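Local atomic coordinates of amine Dehydrogenase (PDB entry 1JMX), a protein that carries two covalently bound c-type hemes and, as the alpha subunit of a quinohemoprotein amine dehydrogenase, probably passes on electrons drawn from amines. Residues A71-D76 and S164-E169; G77-M82 and G235-G240; E83-T88 and K261-E266. All coordinates share one frame; numbering follows the deposited sequence.

How the contacts relate
One continuous loop, running from helix 54-67 to helix 94-100, supplies the first segment of all three contacts: residues 71-76, 77-82 and 83-88 follow one another directly. Their partners also come in chain order, first helix 165-173, then strands 237-244 and 259-266 of the closed eight-stranded antiparallel barrel, so that the contacts cross along the sequence. Centres lie about 14 Å apart between contacts 1 and 2, 9 Å between 2 and 3, and 22 Å between 1 and 3. Tyr236 of contact 2 touches Ala71, Pro72 and Thr75, while Tyr80 O lies 2.9 Å from Arg85 N, a probable hydrogen bond. The loop thus ties the heme-binding part to the barrel.

Contact 1 of 3, residues A71-D76 and S164-E169; sequences APSETD and SAAWAE
Glu74 reaches Ser164 at the start of helix 165-173, where Ser164 is the N-cap residue. Ser164 OG donates a hydrogen bond of 2.7 Å to Glu74 OE2, coming from above the carboxylate plane, 38° out of it. The same hydroxyl oxygen accepts the capping bond from Trp167 N, a weak one at 3.3 Å. At chi1 67° Ser164 OG stands between its own backbone N and carbonyl carbon, within reach of both Trp167 N and Glu74 OE2. The other carboxylate oxygen turns to the loop itself: Ala71 N donates to Glu74 OE1 over 2.8 Å, on the anti side and 30° from the plane. Held at both oxygens, the buried carboxylate has little freedom to rotate. Its charge is met by a salt bridge from Arg31, and its place beside a helix N-terminus would probably favour the ionised form.

Next to this polar pair the packing is between small side chains. The methyl of Ala71 points at the helix, with CB 3.4 Å from Ala166 O and 3.9 Å from Ala166 CB. Ala166 CB is also approached by the hydroxyl of Ser73, at 3.7 Å from its OG. Both segments belong to the heme-binding part of the chain, and the contact fixes the loop after helix 54-67 to the helix that follows Ser164. Arg31 also makes a cation-pi contact with the indole of Trp167, which flanks the loop; at this ring the backbone N of Ala71 approaches obliquely, 3.9 Å from CE3.

Contact 2 of 3, residues G77-M82 and G235-G240; sequences GVRYAM and GYEWRG
Arg79 grips Glu237 end-on in a two-pronged salt bridge at the start of strand 237-244 of the antiparallel barrel, where Tyr236 and Glu237 form a classic beta bulge opposite Tyr233. Arg79 NH1 donates to Glu237 OE2 at 2.9 Å, and Arg79 NH2 to Glu237 OE1 at the same length. Guanidinium and carboxylate are not quite coplanar, their planes 27° apart. From the strand itself Arg239 adds a second fork, NH1 and NH2 both converging on Glu237 OE1, with NH1 2.9 Å away, so that three N-H groups share one oxygen. Glu237 CG, anti to the carbonyl carbon (chi1 -71°), lies over one face of the Tyr236 ring, toward its rim; the bend at chi2 then sets the carboxylate between Arg79 and Arg239. From the loop, Met82 CE lies 3.6 Å above the guanidinium plane of Arg79, toward the rim, while its SD sits at the edge of the Arg239 guanidinium, 3.4 Å from NH2. A glutamine in place of Glu237 would probably leave two neighbouring guanidinium groups without the negative charge between them.

Further out, Arg79 NH1 also bonds Thr75 OG1, Arg239 NH2 bridges to Glu35, and Tyr236 OH bonds the carbonyl O of Leu70.

Contact 3 of 3, residues E83-T88 and K261-E266; sequences ERRLNT and KGRMFE
Arg263, on strand 259-266 of the barrel, runs out between the backbone of Glu83 and the side chain of Arg85, and this is the tight part of the contact. With CG anti to the backbone N (chi1 -175°) and the chain extended to NE, its guanidinium reaches the loop, where NH1 donates to Glu83 O at 2.9 Å. The donor approaches nearly along the C=O axis, although the oxygen is tilted from the guanidinium plane. Over the methylene part of Arg263 lies the flat end of Arg85, with Arg263 CD centred under one face, 3.5 Å from Arg85 CZ. The two guanidinium planes are 55° apart. Arg85 is balanced by Glu83, through a nearly straight bond (174°) of 3.0 Å from NE to OE1, and by a salt bridge from NH1 to Asp275; Arg263 is held by carbonyl oxygens, Glu83 O at NH1 and Asp270 O at NH2. Phe265 packs on Arg84, its CZ 3.5 Å from Arg84 CG, while Arg84 CB stands over one ring face toward the rim. Beyond CG, Arg84 bends away from the strand to meet Asp270.

Glu83 OE2 still touches Gly262 CA at 3.5 Å, but toward the partly exposed Lys261 the link passes through a water, hydrogen-bonded to Lys261 O at 2.8 Å and only weakly to Glu83 OE2. At the far end the loop makes an inverse gamma turn centred on Arg85 and a type I turn from Arg85 to Thr88, and Leu86 and Thr88 form backbone bonds to another protein chain of the assembly. Strand 259-266 lies between strands 247-256 and 269-280: Arg263 pairs with Val252 and Gly262 with Phe276, and the loop from the heme-binding part crosses the side on which Arg263 and Phe265 project, with Met264 on the other.

Contact 1 of 3, residues A71-D76 and S164-E169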
loop_
_atom_site.group_PDB
_atom_site.type_symbol
_atom_site.label_atom_id
_atom_site.label_comp_id
_atom_site.label_asym_id
_atom_site.label_seq_id
_atom_site.Cartn_x
_atom_site.Cartn_y
_atom_site.Cartn_z
ATOM N N ALA A 71 24.608 -3.224 -12.621
ATOM C CA ALA A 71 25.961 -3.169 -12.100
ATOM C C ALA A 71 25.806 -2.836 -10.605
ATOM O O ALA A 71 24.767 -2.326 -10.181
ATOM C CB ALA A 71 26.752 -2.087 -12.813
ATOM N N PRO A 72 26.814 -3.164 -9.783
ATOM C CA PRO A 72 26.717 -2.867 -8.354
ATOM C C PRO A 72 26.370 -1.407 -8.067
ATOM O O PRO A 72 25.458 -1.127 -7.299
ATOM C CB PRO A 72 28.106 -3.240 -7.844
ATOM C CG PRO A 72 28.467 -4.387 -8.725
ATOM C CD PRO A 72 28.065 -3.880 -10.080
ATOM N N SER A 73 27.057 -0.488 -8.737
ATOM C CA SER A 73 26.829 0.936 -8.543
ATOM C C SER A 73 25.444 1.415 -8.977
ATOM O O SER A 73 25.040 2.520 -8.640
ATOM C CB SER A 73 27.916 1.749 -9.241
ATOM O OG SER A 73 27.892 1.549 -10.637
ATOM N N GLU A 74 24.723 0.594 -9.733
ATOM C CA GLU A 74 23.380 0.965 -10.165
ATOM C C GLU A 74 22.351 0.621 -9.091
ATOM O O GLU A 74 21.177 0.954 -9.223
ATOM C CB GLU A 74 23.029 0.301 -11.497
ATOM C CG GLU A 74 23.897 0.764 -12.668
ATOM C CD GLU A 74 23.520 0.095 -13.976
ATOM O OE1 GLU A 74 23.278 -1.126 -13.985
ATOM O OE2 GLU A 74 23.458 0.792 -14.998
ATOM N N THR A 75 22.795 -0.080 -8.046
ATOM C CA THR A 75 21.926 -0.434 -6.922
ATOM C C THR A 75 22.246 0.437 -5.695
ATOM O O THR A 75 21.537 0.385 -4.696
ATOM C CB THR A 75 22.051 -1.925 -6.505
ATOM O OG1 THR A 75 23.380 -2.192 -6.033
ATOM C CG2 THR A 75 21.713 -2.841 -7.665
ATOM N N ASP A 76 23.327 1.212 -5.778
ATOM C CA ASP A 76 23.752 2.094 -4.688
ATOM C C ASP A 76 22.643 2.986 -4.148
ATOM O O ASP A 76 22.065 3.793 -4.879
ATOM C CB ASP A 76 24.909 2.991 -5.136
ATOM C CG ASP A 76 26.253 2.277 -5.143
ATOM O OD1 ASP A 76 26.317 1.074 -4.789
ATOM O OD2 ASP A 76 27.254 2.937 -5.502
ATOM N N SER A 164 24.596 2.015 -20.005
ATOM C CA SER A 164 25.421 2.849 -19.150
ATOM C C SER A 164 26.824 2.253 -19.145
ATOM O O SER A 164 27.005 1.068 -19.440
ATOM C CB SER A 164 24.850 2.885 -17.722
ATOM O OG SER A 164 24.955 1.619 -17.090
ATOM N N ALA A 165 27.810 3.080 -18.823
ATOM C CA ALA A 165 29.192 2.630 -18.775
ATOM C C ALA A 165 29.356 1.579 -17.680
ATOM O O ALA A 165 30.063 0.589 -17.855
ATOM C CB ALA A 165 30.113 3.817 -18.517
ATOM N N ALA A 166 28.649 1.790 -16.571
ATOM C CA ALA A 166 28.680 0.895 -15.418
ATOM C C ALA A 166 28.330 -0.546 -15.767
ATOM O O ALA A 166 29.009 -1.484 -15.345
ATOM C CB ALA A 166 27.732 1.418 -14.346
ATOM N N TRP A 167 27.249 -0.717 -16.521
ATOM C CA TRP A 167 26.805 -2.039 -16.929
ATOM C C TRP A 167 27.772 -2.677 -17.918
ATOM O O TRP A 167 28.023 -3.880 -17.864
ATOM C CB TRP A 167 25.409 -1.957 -17.553
ATOM C CG TRP A 167 24.908 -3.270 -18.052
ATOM C CD1 TRP A 167 24.362 -3.526 -19.273
ATOM C CD2 TRP A 167 24.917 -4.518 -17.344
ATOM N NE1 TRP A 167 24.028 -4.854 -19.373
ATOM C CE2 TRP A 167 24.358 -5.488 -18.205
ATOM C CE3 TRP A 167 25.345 -4.911 -16.065
ATOM C CZ2 TRP A 167 24.213 -6.830 -17.833
ATOM C CZ3 TRP A 167 25.203 -6.245 -15.693
ATOM C CH2 TRP A 167 24.640 -7.189 -16.578
ATOM N N ALA A 168 28.285 -1.867 -18.838
ATOM C CA ALA A 168 29.220 -2.338 -19.856
ATOM C C ALA A 168 30.512 -2.827 -19.208
ATOM O O ALA A 168 31.013 -3.912 -19.531
ATOM C CB ALA A 168 29.520 -1.212 -20.854
ATOM N N GLU A 169 31.029 -2.026 -18.277
ATOM C CA GLU A 169 32.259 -2.338 -17.560
ATOM C C GLU A 169 32.080 -3.432 -16.531
ATOM O O GLU A 169 33.055 -4.042 -16.087
ATOM C CB GLU A 169 32.832 -1.079 -16.923
ATOM C CG GLU A 169 33.535 -0.200 -17.944
ATOM C CD GLU A 169 33.949 1.154 -17.400
ATOM O OE1 GLU A 169 33.570 2.180 -18.023
ATOM O OE2 GLU A 169 34.669 1.194 -16.369
#

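Contact 2 of 3, residues G77-M82 and G235-G240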
loop_
_atom_site.group_PDB
_atom_site.type_symbol
_atom_site.label_atom_id
_atom_site.label_comp_id
_atom_site.label_asym_id
_atom_site.label_seq_id
_atom_site.Cartn_x
_atom_site.Cartn_y
_atom_site.Cartn_z
ATOM N N GLY A 77 22.356 2.836 -2.858
ATOM C CA GLY A 77 21.329 3.645 -2.224
ATOM C C GLY A 77 19.914 3.094 -2.225
ATOM O O GLY A 77 19.050 3.633 -1.535
ATOM N N VAL A 78 19.658 2.043 -3.000
ATOM C CA VAL A 78 18.322 1.454 -3.046
ATOM C C VAL A 78 18.324 -0.045 -2.716
ATOM O O VAL A 78 17.339 -0.746 -2.964
ATOM C CB VAL A 78 17.585 1.739 -4.408
ATOM C CG1 VAL A 78 17.111 3.180 -4.459
ATOM C CG2 VAL A 78 18.486 1.462 -5.596
ATOM N N ARG A 79 19.402 -0.515 -2.088
ATOM C CA ARG A 79 19.509 -1.920 -1.727
ATOM C C ARG A 79 18.577 -2.332 -0.582
ATOM O O ARG A 79 18.305 -3.515 -0.402
ATOM C CB ARG A 79 20.964 -2.290 -1.419
ATOM C CG ARG A 79 21.904 -2.135 -2.619
ATOM C CD ARG A 79 23.252 -2.813 -2.383
ATOM N NE ARG A 79 23.099 -4.247 -2.147
ATOM C CZ ARG A 79 22.967 -5.155 -3.109
ATOM N NH1 ARG A 79 22.987 -4.789 -4.381
ATOM N NH2 ARG A 79 22.738 -6.422 -2.802
ATOM N N TYR A 80 18.067 -1.352 0.162
ATOM C CA TYR A 80 17.152 -1.612 1.273
ATOM C C TYR A 80 15.884 -2.334 0.834
ATOM O O TYR A 80 15.252 -3.024 1.633
ATOM C CB TYR A 80 16.771 -0.313 1.995
ATOM C CG TYR A 80 16.115 0.742 1.124
ATOM C CD1 TYR A 80 16.874 1.755 0.543
ATOM C CD2 TYR A 80 14.738 0.725 0.872
ATOM C CE1 TYR A 80 16.291 2.723 -0.270
ATOM C CE2 TYR A 80 14.137 1.696 0.054
ATOM C CZ TYR A 80 14.926 2.687 -0.512
ATOM O OH TYR A 80 14.374 3.641 -1.331
ATOM N N ALA A 81 15.509 -2.162 -0.433
ATOM C CA ALA A 81 14.311 -2.802 -0.992
ATOM C C ALA A 81 14.488 -4.318 -1.081
ATOM O O ALA A 81 13.598 -5.074 -0.692
ATOM C CB ALA A 81 13.980 -2.214 -2.369
ATOM N N MET A 82 15.644 -4.752 -1.586
ATOM C CA MET A 82 15.950 -6.179 -1.709
ATOM C C MET A 82 16.210 -6.759 -0.321
ATOM O O MET A 82 15.945 -7.933 -0.069
ATOM C CB MET A 82 17.184 -6.404 -2.590
ATOM C CG MET A 82 17.016 -5.990 -4.044
ATOM S SD MET A 82 18.535 -6.171 -5.012
ATOM C CE MET A 82 19.370 -4.671 -4.566
ATOM N N GLY A 235 27.278 -12.277 -10.663
ATOM C CA GLY A 235 28.607 -12.180 -10.083
ATOM C C GLY A 235 28.766 -11.517 -8.731
ATOM O O GLY A 235 29.872 -11.520 -8.194
ATOM N N TYR A 236 27.693 -10.959 -8.170
ATOM C CA TYR A 236 27.780 -10.307 -6.863
ATOM C C TYR A 236 26.518 -10.417 -6.014
ATOM O O TYR A 236 26.604 -10.368 -4.791
ATOM C CB TYR A 236 28.196 -8.835 -6.999
ATOM C CG TYR A 236 27.099 -7.885 -7.448
ATOM C CD1 TYR A 236 26.512 -6.994 -6.549
ATOM C CD2 TYR A 236 26.662 -7.870 -8.772
ATOM C CE1 TYR A 236 25.519 -6.111 -6.955
ATOM C CE2 TYR A 236 25.670 -6.993 -9.190
ATOM C CZ TYR A 236 25.106 -6.115 -8.282
ATOM O OH TYR A 236 24.154 -5.224 -8.704
ATOM N N GLU A 237 25.359 -10.580 -6.654
ATOM C CA GLU A 237 24.087 -10.690 -5.935
ATOM C C GLU A 237 23.870 -12.043 -5.270
ATOM O O GLU A 237 23.319 -12.976 -5.856
ATOM C CB GLU A 237 22.907 -10.339 -6.844
ATOM C CG GLU A 237 22.801 -8.857 -7.199
ATOM C CD GLU A 237 22.337 -7.971 -6.038
ATOM O OE1 GLU A 237 22.254 -8.435 -4.879
ATOM O OE2 GLU A 237 22.048 -6.784 -6.291
ATOM N N TRP A 238 24.281 -12.108 -4.011
ATOM C CA TRP A 238 24.187 -13.303 -3.194
ATOM C C TRP A 238 22.817 -13.473 -2.547
ATOM O O TRP A 238 22.345 -12.597 -1.826
ATOM C CB TRP A 238 25.274 -13.243 -2.121
ATOM C CG TRP A 238 25.224 -14.323 -1.091
ATOM C CD1 TRP A 238 24.426 -14.363 0.020
ATOM C CD2 TRP A 238 26.057 -15.485 -1.031
ATOM N NE1 TRP A 238 24.719 -15.475 0.771
ATOM C CE2 TRP A 238 25.716 -16.182 0.152
ATOM C CE3 TRP A 238 27.062 -16.005 -1.859
ATOM C CZ2 TRP A 238 26.351 -17.375 0.529
ATOM C CZ3 TRP A 238 27.688 -17.186 -1.486
ATOM C CH2 TRP A 238 27.330 -17.859 -0.302
ATOM N N ARG A 239 22.191 -14.618 -2.805
ATOM C CA ARG A 239 20.890 -14.938 -2.238
ATOM C C ARG A 239 21.001 -16.285 -1.556
ATOM O O ARG A 239 21.274 -17.288 -2.198
ATOM C CB ARG A 239 19.815 -14.992 -3.327
ATOM C CG ARG A 239 19.548 -13.663 -3.981
ATOM C CD ARG A 239 19.010 -12.653 -2.985
ATOM N NE ARG A 239 18.785 -11.364 -3.625
ATOM C CZ ARG A 239 19.753 -10.512 -3.933
ATOM N NH1 ARG A 239 21.013 -10.801 -3.649
ATOM N NH2 ARG A 239 19.469 -9.392 -4.569
ATOM N N GLY A 240 20.773 -16.317 -0.253
ATOM C CA GLY A 240 20.884 -17.574 0.449
ATOM C C GLY A 240 19.790 -17.851 1.446
ATOM O O GLY A 240 18.981 -16.985 1.767
#

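Contact 3 of 3, residues E83-T88 and K261-E266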
loop_
_atom_site.group_PDB
_atom_site.type_symbol
_atom_site.label_atom_id
_atom_site.label_comp_id
_atom_site.label_asym_id
_atom_site.label_seq_id
_atom_site.Cartn_x
_atom_site.Cartn_y
_atom_site.Cartn_z
ATOM N N GLU A 83 16.721 -5.916 0.573
ATOM C CA GLU A 83 17.027 -6.307 1.939
ATOM C C GLU A 83 15.796 -6.281 2.832
ATOM O O GLU A 83 15.882 -6.529 4.030
ATOM C CB GLU A 83 18.144 -5.423 2.495
ATOM C CG GLU A 83 19.474 -5.618 1.757
ATOM C CD GLU A 83 20.533 -4.593 2.128
ATOM O OE1 GLU A 83 20.204 -3.611 2.820
ATOM O OE2 GLU A 83 21.693 -4.752 1.708
ATOM N N ARG A 84 14.648 -5.986 2.231
ATOM C CA ARG A 84 13.369 -5.961 2.930
ATOM C C ARG A 84 13.310 -5.045 4.144
ATOM O O ARG A 84 12.720 -5.393 5.166
ATOM C CB ARG A 84 12.945 -7.383 3.330
ATOM C CG ARG A 84 12.825 -8.368 2.166
ATOM C CD ARG A 84 11.763 -7.939 1.167
ATOM N NE ARG A 84 10.421 -7.976 1.741
ATOM C CZ ARG A 84 9.339 -7.487 1.142
ATOM N NH1 ARG A 84 9.431 -6.917 -0.053
ATOM N NH2 ARG A 84 8.159 -7.576 1.733
ATOM N N ARG A 85 13.954 -3.892 4.037
ATOM C CA ARG A 85 13.931 -2.909 5.104
ATOM C C ARG A 85 12.713 -2.032 4.812
ATOM O O ARG A 85 12.829 -0.938 4.258
ATOM C CB ARG A 85 15.224 -2.095 5.102
ATOM C CG ARG A 85 16.471 -2.935 5.296
ATOM C CD ARG A 85 17.692 -2.056 5.391
ATOM N NE ARG A 85 18.940 -2.817 5.404
ATOM C CZ ARG A 85 19.557 -3.265 6.499
ATOM N NH1 ARG A 85 19.049 -3.033 7.704
ATOM N NH2 ARG A 85 20.692 -3.950 6.384
ATOM N N LEU A 86 11.539 -2.545 5.169
ATOM C CA LEU A 86 10.278 -1.852 4.923
ATOM C C LEU A 86 9.945 -0.607 5.758
ATOM O O LEU A 86 8.973 0.062 5.479
ATOM C CB LEU A 86 9.101 -2.844 4.896
ATOM C CG LEU A 86 8.851 -3.507 3.526
ATOM C CD1 LEU A 86 10.026 -4.367 3.125
ATOM C CD2 LEU A 86 7.582 -4.342 3.541
ATOM N N ASN A 87 10.758 -0.293 6.762
ATOM C CA ASN A 87 10.539 0.902 7.572
ATOM C C ASN A 87 11.392 2.051 7.038
ATOM O O ASN A 87 11.412 3.135 7.607
ATOM C CB ASN A 87 10.862 0.645 9.052
ATOM C CG ASN A 87 9.773 -0.127 9.757
ATOM O OD1 ASN A 87 8.587 0.126 9.547
ATOM N ND2 ASN A 87 10.166 -1.076 10.603
ATOM N N THR A 88 12.079 1.804 5.926
ATOM C CA THR A 88 12.927 2.808 5.296
ATOM C C THR A 88 12.089 3.974 4.798
ATOM O O THR A 88 11.065 3.786 4.145
ATOM C CB THR A 88 13.720 2.220 4.097
ATOM O OG1 THR A 88 14.667 1.250 4.569
ATOM C CG2 THR A 88 14.469 3.306 3.341
ATOM N N LYS A 261 28.232 -7.714 2.160
ATOM C CA LYS A 261 27.448 -6.772 2.925
ATOM C C LYS A 261 25.990 -6.931 2.587
ATOM O O LYS A 261 25.630 -7.092 1.427
ATOM C CB LYS A 261 27.926 -5.352 2.673
ATOM C CG LYS A 261 29.173 -5.018 3.455
ATOM C CD LYS A 261 30.223 -4.332 2.595
ATOM C CE LYS A 261 30.853 -5.311 1.613
ATOM N NZ LYS A 261 31.792 -4.648 0.651
ATOM N N GLY A 262 25.158 -6.936 3.619
ATOM C CA GLY A 262 23.739 -7.086 3.408
ATOM C C GLY A 262 22.939 -7.282 4.675
ATOM O O GLY A 262 23.278 -6.760 5.741
ATOM N N ARG A 263 21.888 -8.081 4.554
ATOM C CA ARG A 263 20.996 -8.340 5.663
ATOM C C ARG A 263 20.523 -9.779 5.653
ATOM O O ARG A 263 20.339 -10.379 4.599
ATOM C CB ARG A 263 19.806 -7.384 5.572
ATOM C CG ARG A 263 18.825 -7.443 6.719
ATOM C CD ARG A 263 17.838 -6.301 6.615
ATOM N NE ARG A 263 16.967 -6.234 7.776
ATOM C CZ ARG A 263 15.721 -6.680 7.801
ATOM N NH1 ARG A 263 15.180 -7.224 6.719
ATOM N NH2 ARG A 263 15.035 -6.631 8.927
ATOM N N MET A 264 20.372 -10.339 6.845
ATOM C CA MET A 264 19.906 -11.701 7.006
ATOM C C MET A 264 18.641 -11.603 7.838
ATOM O O MET A 264 18.674 -11.087 8.948
ATOM C CB MET A 264 20.954 -12.522 7.741
ATOM C CG MET A 264 21.200 -13.875 7.138
ATOM S SD MET A 264 22.499 -14.720 8.029
ATOM C CE MET A 264 21.726 -16.285 8.316
ATOM N N PHE A 265 17.524 -12.083 7.302
ATOM C CA PHE A 265 16.253 -11.993 8.014
ATOM C C PHE A 265 15.419 -13.258 7.942
ATOM O O PHE A 265 15.667 -14.135 7.125
ATOM C CB PHE A 265 15.441 -10.817 7.461
ATOM C CG PHE A 265 15.217 -10.879 5.977
ATOM C CD1 PHE A 265 14.065 -11.468 5.454
ATOM C CD2 PHE A 265 16.163 -10.367 5.099
ATOM C CE1 PHE A 265 13.862 -11.546 4.081
ATOM C CE2 PHE A 265 15.971 -10.440 3.720
ATOM C CZ PHE A 265 14.817 -11.031 3.210
ATOM N N GLU A 266 14.421 -13.352 8.809
ATOM C CA GLU A 266 13.541 -14.498 8.797
ATOM C C GLU A 266 12.723 -14.476 7.520
ATOM O O GLU A 266 12.048 -13.491 7.214
ATOM C CB GLU A 266 12.617 -14.466 9.992
ATOM C CG GLU A 266 13.261 -14.916 11.262
ATOM C CD GLU A 266 12.236 -15.212 12.310
ATOM O OE1 GLU A 266 12.269 -14.545 13.358
ATOM O OE2 GLU A 266 11.387 -16.103 12.080
HETATM O O HOH W 1 24.805 -4.532 0.529
#